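Local coordinates for 6-carboxyhexanoate--CoA ligase (Aquifex aeolicus, PDB 5TVA), which belongs to the 6-carboxyhexanoate--CoA ligase (BioW) family and is held here in complex with adenosine monophosphate and coenzyme A, at residues A165-V175 with I227-I238. Sequence-based numbering, arbitrary orientation.
Sequences ALTFKNLFCGV and IIECLTQKVVLI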
loop_
_atom_site.group_PDB
_atom_site.type_symbol
_atom_site.label_atom_id
_atom_site.label_comp_id
_atom_site.label_asym_id
_atom_site.label_seq_id
_atom_site.Cartn_x
_atom_site.Cartn_y
_atom_site.Cartn_z
ATOM N N ALA A 165 6.892 -2.630 2.139
ATOM C CA ALA A 165 6.594 -2.782 3.558
ATOM C C ALA A 165 5.092 -2.777 3.787
ATOM O O ALA A 165 4.588 -3.517 4.635
ATOM C CB ALA A 165 7.276 -1.681 4.372
ATOM N N LEU A 166 4.361 -1.977 3.001
ATOM C CA LEU A 166 2.909 -1.864 3.132
ATOM C C LEU A 166 2.188 -3.148 2.695
ATOM O O LEU A 166 1.279 -3.614 3.395
ATOM C CB LEU A 166 2.434 -0.653 2.323
ATOM C CG LEU A 166 1.017 -0.065 2.133
ATOM C CD1 LEU A 166 -0.111 -0.918 2.581
ATOM C CD2 LEU A 166 0.890 1.316 2.771
ATOM N N THR A 167 2.538 -3.715 1.522
ATOM C CA THR A 167 1.927 -4.983 1.112
ATOM C C THR A 167 2.253 -6.090 2.067
ATOM O O THR A 167 1.454 -7.016 2.248
ATOM C CB THR A 167 2.405 -5.501 -0.240
ATOM O OG1 THR A 167 3.729 -5.024 -0.565
ATOM C CG2 THR A 167 1.430 -5.270 -1.264
ATOM N N PHE A 168 3.485 -6.109 2.562
ATOM C CA PHE A 168 3.823 -7.271 3.347
ATOM C C PHE A 168 2.989 -7.299 4.611
ATOM O O PHE A 168 2.548 -8.377 5.030
ATOM C CB PHE A 168 5.310 -7.330 3.658
ATOM C CG PHE A 168 5.697 -8.621 4.279
ATOM C CD1 PHE A 168 5.728 -9.776 3.512
ATOM C CD2 PHE A 168 5.945 -8.709 5.642
ATOM C CE1 PHE A 168 6.044 -11.000 4.083
ATOM C CE2 PHE A 168 6.259 -9.924 6.217
ATOM C CZ PHE A 168 6.312 -11.073 5.439
ATOM N N LYS A 169 2.715 -6.118 5.193
ATOM C CA LYS A 169 1.806 -6.059 6.330
ATOM C C LYS A 169 0.412 -6.527 5.937
ATOM O O LYS A 169 -0.203 -7.308 6.667
ATOM C CB LYS A 169 1.746 -4.649 6.920
ATOM C CG LYS A 169 1.501 -4.664 8.448
ATOM C CD LYS A 169 0.291 -3.839 8.874
ATOM C CE LYS A 169 0.167 -3.834 10.387
ATOM N NZ LYS A 169 -0.933 -2.954 10.875
ATOM N N ASN A 170 -0.101 -6.053 4.794
ATOM C CA ASN A 170 -1.414 -6.485 4.325
ATOM C C ASN A 170 -1.493 -8.006 4.263
ATOM O O ASN A 170 -2.385 -8.617 4.859
ATOM C CB ASN A 170 -1.723 -5.879 2.953
ATOM C CG ASN A 170 -1.905 -4.374 3.010
ATOM O OD1 ASN A 170 -2.062 -3.803 4.083
ATOM N ND2 ASN A 170 -1.877 -3.723 1.846
ATOM N N LEU A 171 -0.529 -8.634 3.587
ATOM C CA LEU A 171 -0.516 -10.092 3.482
ATOM C C LEU A 171 -0.346 -10.754 4.844
ATOM O O LEU A 171 -0.951 -11.797 5.107
ATOM C CB LEU A 171 0.588 -10.551 2.530
ATOM C CG LEU A 171 0.491 -9.984 1.112
ATOM C CD1 LEU A 171 1.657 -10.488 0.245
ATOM C CD2 LEU A 171 -0.870 -10.322 0.496
ATOM N N PHE A 172 0.471 -10.170 5.724
ATOM C CA PHE A 172 0.599 -10.736 7.060
ATOM C C PHE A 172 -0.717 -10.642 7.831
ATOM O O PHE A 172 -1.042 -11.540 8.621
ATOM C CB PHE A 172 1.725 -10.038 7.817
ATOM C CG PHE A 172 1.778 -10.382 9.272
ATOM C CD1 PHE A 172 2.420 -11.537 9.698
ATOM C CD2 PHE A 172 1.176 -9.553 10.227
ATOM C CE1 PHE A 172 2.457 -11.863 11.060
ATOM C CE2 PHE A 172 1.204 -9.878 11.592
ATOM C CZ PHE A 172 1.851 -11.027 12.009
ATOM N N CYS A 173 -1.483 -9.574 7.605
ATOM C CA CYS A 173 -2.742 -9.346 8.290
ATOM C C CYS A 173 -3.892 -10.180 7.737
ATOM O O CYS A 173 -4.975 -10.181 8.334
ATOM C CB CYS A 173 -3.088 -7.860 8.217
ATOM S SG CYS A 173 -2.215 -6.903 9.445
ATOM N N GLY A 174 -3.689 -10.896 6.627
ATOM C CA GLY A 174 -4.715 -11.769 6.092
ATOM C C GLY A 174 -5.341 -11.316 4.799
ATOM O O GLY A 174 -6.272 -11.971 4.322
ATOM N N VAL A 175 -4.905 -10.209 4.215
ATOM C CA VAL A 175 -5.330 -9.929 2.855
ATOM C C VAL A 175 -4.754 -11.010 1.960
ATOM O O VAL A 175 -3.581 -11.371 2.083
ATOM C CB VAL A 175 -4.896 -8.519 2.443
ATOM C CG1 VAL A 175 -5.082 -8.308 0.922
ATOM C CG2 VAL A 175 -5.695 -7.494 3.261
ATOM N N ILE A 227 -9.252 -8.713 10.055
ATOM C CA ILE A 227 -8.348 -8.120 9.072
ATOM C C ILE A 227 -8.243 -6.624 9.286
ATOM O O ILE A 227 -7.134 -6.072 9.345
ATOM C CB ILE A 227 -8.790 -8.457 7.636
ATOM C CG1 ILE A 227 -8.539 -9.953 7.355
ATOM C CG2 ILE A 227 -8.029 -7.587 6.629
ATOM C CD1 ILE A 227 -9.075 -10.411 6.027
ATOM N N ILE A 228 -9.394 -5.950 9.433
ATOM C CA ILE A 228 -9.403 -4.505 9.652
ATOM C C ILE A 228 -8.665 -4.151 10.934
ATOM O O ILE A 228 -7.849 -3.220 10.964
ATOM C CB ILE A 228 -10.842 -3.961 9.682
ATOM C CG1 ILE A 228 -11.565 -4.272 8.376
ATOM C CG2 ILE A 228 -10.842 -2.445 9.934
ATOM C CD1 ILE A 228 -12.914 -3.595 8.278
ATOM N N GLU A 229 -8.939 -4.881 12.018
ATOM C CA GLU A 229 -8.192 -4.640 13.243
ATOM C C GLU A 229 -6.690 -4.756 13.003
ATOM O O GLU A 229 -5.908 -3.958 13.528
ATOM C CB GLU A 229 -8.632 -5.614 14.329
ATOM C CG GLU A 229 -7.884 -5.439 15.613
ATOM C CD GLU A 229 -8.365 -6.398 16.701
ATOM O OE1 GLU A 229 -8.260 -7.624 16.508
ATOM O OE2 GLU A 229 -8.870 -5.922 17.748
ATOM N N CYS A 230 -6.266 -5.771 12.249
ATOM C CA CYS A 230 -4.840 -5.989 12.031
ATOM C C CYS A 230 -4.244 -4.867 11.193
ATOM O O CYS A 230 -3.198 -4.307 11.543
ATOM C CB CYS A 230 -4.604 -7.342 11.356
ATOM S SG CYS A 230 -2.877 -7.810 11.221
ATOM N N LEU A 231 -4.931 -4.497 10.108
ATOM C CA LEU A 231 -4.413 -3.458 9.225
ATOM C C LEU A 231 -4.237 -2.137 9.963
ATOM O O LEU A 231 -3.301 -1.382 9.672
ATOM C CB LEU A 231 -5.340 -3.268 8.018
ATOM C CG LEU A 231 -5.504 -4.429 7.039
ATOM C CD1 LEU A 231 -6.676 -4.173 6.085
ATOM C CD2 LEU A 231 -4.206 -4.639 6.279
ATOM N N THR A 232 -5.141 -1.826 10.911
ATOM C CA THR A 232 -5.222 -0.477 11.441
ATOM C C THR A 232 -4.684 -0.327 12.856
ATOM O O THR A 232 -4.470 0.811 13.292
ATOM C CB THR A 232 -6.672 0.041 11.380
ATOM O OG1 THR A 232 -7.545 -0.718 12.258
ATOM C CG2 THR A 232 -7.187 -0.026 9.960
ATOM N N GLN A 233 -4.416 -1.426 13.564
ATOM C CA GLN A 233 -4.038 -1.348 14.967
ATOM C C GLN A 233 -2.788 -2.158 15.309
ATOM O O GLN A 233 -2.014 -1.746 16.170
ATOM C CB GLN A 233 -5.213 -1.803 15.863
ATOM C CG GLN A 233 -6.466 -0.923 15.717
ATOM C CD GLN A 233 -7.583 -1.201 16.761
ATOM O OE1 GLN A 233 -7.490 -2.109 17.598
ATOM N NE2 GLN A 233 -8.643 -0.410 16.692
ATOM N N LYS A 234 -2.566 -3.309 14.694
ATOM C CA LYS A 234 -1.428 -4.110 15.118
ATOM C C LYS A 234 -0.110 -3.483 14.629
ATOM O O LYS A 234 -0.033 -2.925 13.532
ATOM C CB LYS A 234 -1.588 -5.540 14.612
ATOM C CG LYS A 234 -0.532 -6.495 15.142
ATOM C CD LYS A 234 -0.874 -7.936 14.812
ATOM C CE LYS A 234 0.339 -8.836 14.988
ATOM N NZ LYS A 234 0.915 -8.750 16.352
ATOM N N VAL A 235 0.918 -3.537 15.470
ATOM C CA VAL A 235 2.195 -2.886 15.205
ATOM C C VAL A 235 3.179 -3.953 14.749
ATOM O O VAL A 235 3.478 -4.894 15.499
ATOM C CB VAL A 235 2.715 -2.127 16.438
ATOM C CG1 VAL A 235 4.091 -1.529 16.155
ATOM C CG2 VAL A 235 1.754 -1.019 16.825
ATOM N N VAL A 236 3.659 -3.820 13.514
ATOM C CA VAL A 236 4.492 -4.829 12.866
ATOM C C VAL A 236 5.775 -4.186 12.359
ATOM O O VAL A 236 5.726 -3.237 11.571
ATOM C CB VAL A 236 3.751 -5.506 11.705
ATOM C CG1 VAL A 236 4.681 -6.462 10.989
ATOM C CG2 VAL A 236 2.536 -6.225 12.225
ATOM N N LEU A 237 6.915 -4.708 12.803
ATOM C CA LEU A 237 8.211 -4.416 12.208
ATOM C C LEU A 237 8.566 -5.539 11.248
ATOM O O LEU A 237 8.428 -6.714 11.588
ATOM C CB LEU A 237 9.307 -4.293 13.266
ATOM C CG LEU A 237 9.122 -3.237 14.349
ATOM C CD1 LEU A 237 10.317 -3.256 15.248
ATOM C CD2 LEU A 237 8.940 -1.862 13.735
ATOM N N ILE A 238 9.038 -5.174 10.059
ATOM C CA ILE A 238 9.359 -6.126 9.003
ATOM C C ILE A 238 10.867 -6.199 8.857
ATOM O O ILE A 238 11.533 -5.167 8.717
ATOM C CB ILE A 238 8.703 -5.728 7.678
ATOM C CG1 ILE A 238 7.190 -5.652 7.884
ATOM C CG2 ILE A 238 9.104 -6.709 6.598
ATOM C CD1 ILE A 238 6.497 -4.731 6.917
#
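The ammonium group of Lys169 is gripped by backbone carbonyls where helix 224-233 gives way to strand 236-239. Lys169 NZ donates hydrogen bonds to Cys230 O (2.7 Å, in the plane of that carbonyl) and to Lys234 O (2.8 Å). Ile137 O accepts a further one, so the weak bond to Leu231 O probably shares a proton. A long side chain suits this place: bent at chi2 (-125°), it carries its CE past Val236 CG2 before the charge reaches the helix's C-terminal end, whose dipole should favour a cation.

One turn further on, Cys173 SG is joined to Cys230 SG in a disulfide with chi3 of -70°, tying together two helices that run roughly antiparallel. Gly174 then ends its helix in a Schellman motif with positive phi (110°); a CB here would press against Cys173 O and crowd Ile227 CG1, so glycine suits the place. Ile227 CD1 packs 3.6 Å from Gly174 O.

Mostly apolar groups fill the rest. Phe172 receives Lys234 CE at its ring edge, 3.7 Å from CE2, while Lys234 NZ goes on to a salt bridge with Glu57. Phe168 CD2 meets Ile238 CG2 at 3.9 Å. The methyl CD2 of Leu231 touches Asn170 OD1, which is hydrogen-bonded to Thr136 OG1 in the AMP pocket.

A covalent link and a buried cation bonded to main-chain oxygens thus fix helix 158-173, whose Leu166 touches both AMP and coenzyme A, against the end of helix 224-233 and the turn into strand 236-239.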